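Local coordinates for protein PrgA (PDB 6Z9K) that provides surface exclusion that protects Enterococcus faecalis against unwanted conjugation, the chain here being its CAP domain, which binds a magnesium ion, at residues A[151-156]-A[205-211]. Residues are numbered along the deposited sequence; the frame is centred on the assembly and turned at random.
Sequences YETENG and KNSISPK
Two loops of the CAP domain meet at one end of its three-stranded sheet: residues 151-156 follow strand 144-148, and residues 205-211 lead from strand 196-202 into strand 211-217. Pro-210 lies against one face of the Tyr-151 ring, its CG 3.7 Å from the ring centroid in a CH-pi contact 17° off the normal. With CG between its backbone N and carbonyl carbon (chi1 72°), the tyrosine reaches across to 205-211 and gives the phenol hydrogen to Lys-211 O, 2.8 Å from OH and 50° out of the carbonyl plane. Thr-162, Leu-163 and Ser-166 of helix 160-176 also pack on this side chain. Thr-153 slides CG2 past the proline, while its OG1 bonds to Glu-204 O and takes only a weak bond from Ser-207 N. At the far end of 151-156, Gly-156 N donates to Lys-205 O at 2.8 Å, and Asn-155 N donates to Asn-206 OD1 over 3.3 Å. Lys-205 runs beside Asn-155, placing NZ 3.0 Å from OD1, to which it donates. The tyrosine thus ties a buried, largely apolar end to the start of strand 211-217, whereas amide groups and a lysine join the exposed end.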
ATOM      1  N   TYR A 151       1.321  10.831   8.317  1.00 26.07           N
ATOM      2  CA  TYR A 151       0.099  11.614   8.667  1.00 27.13           C
ATOM      3  C   TYR A 151      -0.028  11.743  10.198  1.00 29.87           C
ATOM      4  O   TYR A 151       0.808  11.220  10.901  1.00 29.28           O
ATOM      5  CB  TYR A 151      -1.156  11.019   8.002  1.00 25.65           C
ATOM      6  CG  TYR A 151      -1.626   9.715   8.595  1.00 23.45           C
ATOM      7  CD1 TYR A 151      -1.024   8.511   8.274  1.00 22.11           C
ATOM      8  CD2 TYR A 151      -2.726   9.657   9.413  1.00 23.31           C
ATOM      9  CE1 TYR A 151      -1.427   7.298   8.829  1.00 21.36           C
ATOM     10  CE2 TYR A 151      -3.163   8.461   9.956  1.00 22.88           C
ATOM     11  CZ  TYR A 151      -2.526   7.266   9.664  1.00 21.66           C
ATOM     12  OH  TYR A 151      -2.937   6.072  10.220  1.00 21.23           O
ATOM     13  N   GLU A 152      -0.981  12.550  10.670  1.00 35.67           N
ATOM     14  CA  GLU A 152      -1.258  12.803  12.116  1.00 39.32           C
ATOM     15  C   GLU A 152      -2.752  12.620  12.385  1.00 38.69           C
ATOM     16  O   GLU A 152      -3.510  12.948  11.500  1.00 41.56           O
ATOM     17  CB  GLU A 152      -0.864  14.228  12.525  1.00 42.41           C
ATOM     18  CG  GLU A 152       0.631  14.507  12.457  1.00 44.38           C
ATOM     19  CD  GLU A 152       1.160  14.814  11.064  1.00 44.62           C
ATOM     20  OE1 GLU A 152       2.113  14.131  10.617  1.00 47.07           O
ATOM     21  OE2 GLU A 152       0.637  15.732  10.441  1.00 46.12           O
ATOM     22  N   THR A 153      -3.122  12.166  13.589  1.00 42.73           N
ATOM     23  CA  THR A 153      -4.520  11.954  14.048  1.00 41.52           C
ATOM     24  C   THR A 153      -4.905  13.093  15.005  1.00 44.88           C
ATOM     25  O   THR A 153      -4.167  13.265  15.981  1.00 43.12           O
ATOM     26  CB  THR A 153      -4.669  10.602  14.758  1.00 43.75           C
ATOM     27  OG1 THR A 153      -3.629  10.389  15.722  1.00 42.93           O
ATOM     28  CG2 THR A 153      -4.634   9.449  13.771  1.00 43.97           C
ATOM     29  N   GLU A 154      -5.922  13.898  14.667  1.00 45.61           N
ATOM     30  CA  GLU A 154      -6.526  14.905  15.596  1.00 47.33           C
ATOM     31  C   GLU A 154      -7.803  14.269  16.124  1.00 45.50           C
ATOM     32  O   GLU A 154      -8.751  14.130  15.335  1.00 42.64           O
ATOM     33  CB  GLU A 154      -6.852  16.218  14.897  1.00 51.15           C
ATOM     34  CG  GLU A 154      -7.734  17.136  15.748  1.00 58.12           C
ATOM     35  CD  GLU A 154      -7.555  18.629  15.531  1.00 62.15           C
ATOM     36  OE1 GLU A 154      -6.681  19.014  14.716  1.00 69.82           O
ATOM     37  OE2 GLU A 154      -8.285  19.417  16.184  1.00 68.10           O
ATOM     38  N   ASN A 155      -7.788  13.799  17.365  1.00 46.02           N
ATOM     39  CA  ASN A 155      -8.982  13.165  17.962  1.00 48.21           C
ATOM     40  C   ASN A 155      -9.261  11.872  17.188  1.00 45.63           C
ATOM     41  O   ASN A 155     -10.432  11.516  17.015  1.00 44.83           O
ATOM     42  CB  ASN A 155     -10.141  14.160  17.953  1.00 52.52           C
ATOM     43  CG  ASN A 155     -11.239  13.861  18.953  1.00 53.57           C
ATOM     44  OD1 ASN A 155     -11.149  12.941  19.767  1.00 56.65           O
ATOM     45  ND2 ASN A 155     -12.298  14.642  18.873  1.00 54.52           N
ATOM     46  N   GLY A 156      -8.190  11.215  16.724  1.00 45.39           N
ATOM     47  CA  GLY A 156      -8.245   9.990  15.908  1.00 43.23           C
ATOM     48  C   GLY A 156      -8.706  10.232  14.473  1.00 41.34           C
ATOM     49  O   GLY A 156      -8.903   9.212  13.774  1.00 40.43           O
ATOM     50  N   LYS A 205      -5.122   8.253  19.587  1.00 38.94           N
ATOM     51  CA  LYS A 205      -6.052   9.318  19.153  1.00 44.62           C
ATOM     52  C   LYS A 205      -5.266  10.579  18.828  1.00 44.79           C
ATOM     53  O   LYS A 205      -5.665  11.329  17.901  1.00 47.72           O
ATOM     54  CB  LYS A 205      -7.047   9.601  20.287  1.00 49.20           C
ATOM     55  CG  LYS A 205      -8.330   8.784  20.225  1.00 53.55           C
ATOM     56  CD  LYS A 205      -9.523   9.635  19.813  1.00 58.56           C
ATOM     57  CE  LYS A 205     -10.869   9.014  20.145  1.00 60.90           C
ATOM     58  NZ  LYS A 205     -11.951  10.022  20.021  1.00 63.96           N
ATOM     59  N   ASN A 206      -4.212  10.824  19.602  1.00 43.28           N
ATOM     60  CA  ASN A 206      -3.381  12.031  19.479  1.00 44.32           C
ATOM     61  C   ASN A 206      -1.970  11.484  19.333  1.00 45.28           C
ATOM     62  O   ASN A 206      -1.384  11.048  20.356  1.00 49.29           O
ATOM     63  CB  ASN A 206      -3.681  13.021  20.611  1.00 48.15           C
ATOM     64  CG  ASN A 206      -5.132  13.483  20.611  1.00 48.70           C
ATOM     65  OD1 ASN A 206      -5.573  14.208  19.715  1.00 48.76           O
ATOM     66  ND2 ASN A 206      -5.891  13.106  21.634  1.00 53.00           N
ATOM     67  N   SER A 207      -1.547  11.341  18.073  1.00 38.91           N
ATOM     68  CA  SER A 207      -0.296  10.659  17.685  1.00 37.55           C
ATOM     69  C   SER A 207       0.351  11.487  16.588  1.00 35.70           C
ATOM     70  O   SER A 207      -0.357  11.922  15.661  1.00 36.63           O
ATOM     71  CB  SER A 207      -0.551   9.246  17.234  1.00 33.70           C
ATOM     72  OG  SER A 207       0.675   8.551  16.985  1.00 36.56           O
ATOM     73  N   ILE A 208       1.660  11.640  16.700  1.00 36.18           N
ATOM     74  CA  ILE A 208       2.500  12.147  15.583  1.00 38.40           C
ATOM     75  C   ILE A 208       3.122  10.944  14.873  1.00 36.80           C
ATOM     76  O   ILE A 208       4.073  11.116  14.051  1.00 35.75           O
ATOM     77  CB  ILE A 208       3.521  13.172  16.102  1.00 40.84           C
ATOM     78  CG1 ILE A 208       4.561  12.545  17.036  1.00 42.38           C
ATOM     79  CG2 ILE A 208       2.775  14.335  16.736  1.00 44.23           C
ATOM     80  CD1 ILE A 208       5.624  13.535  17.508  1.00 43.76           C
ATOM     81  N   SER A 209       2.577   9.754  15.131  1.00 36.07           N
ATOM     82  CA  SER A 209       3.193   8.517  14.649  1.00 35.46           C
ATOM     83  C   SER A 209       2.152   7.480  14.233  1.00 30.92           C
ATOM     84  O   SER A 209       2.431   6.301  14.355  1.00 29.79           O
ATOM     85  CB  SER A 209       4.005   8.026  15.783  1.00 38.81           C
ATOM     86  OG  SER A 209       3.157   7.708  16.893  1.00 42.43           O
ATOM     87  N   PRO A 210       0.979   7.840  13.664  1.00 28.66           N
ATOM     88  CA  PRO A 210       0.051   6.807  13.214  1.00 25.27           C
ATOM     89  C   PRO A 210       0.643   6.139  11.967  1.00 22.58           C
ATOM     90  O   PRO A 210       1.585   6.659  11.311  1.00 22.53           O
ATOM     91  CB  PRO A 210      -1.259   7.529  12.962  1.00 26.57           C
ATOM     92  CG  PRO A 210      -0.799   8.913  12.549  1.00 28.52           C
ATOM     93  CD  PRO A 210       0.486   9.189  13.329  1.00 30.06           C
ATOM     94  N   LYS A 211       0.134   4.942  11.695  1.00 20.02           N
ATOM     95  CA  LYS A 211       0.734   4.006  10.740  1.00 20.05           C
ATOM     96  C   LYS A 211      -0.223   3.647   9.630  1.00 18.16           C
ATOM     97  O   LYS A 211      -1.453   3.689   9.816  1.00 18.98           O
ATOM     98  CB  LYS A 211       1.026   2.691  11.454  1.00 20.33           C
ATOM     99  CG  LYS A 211       2.097   2.801  12.521  1.00 21.04           C
ATOM    100  CD  LYS A 211       2.083   1.514  13.342  1.00 21.59           C
ATOM    101  CE  LYS A 211       2.953   1.628  14.540  1.00 23.12           C
ATOM    102  NZ  LYS A 211       2.846   0.431  15.398  1.00 21.29           N
TER
HETATM  103  O   HOH W   1      -8.282  12.817  20.896  1.00 54.27           O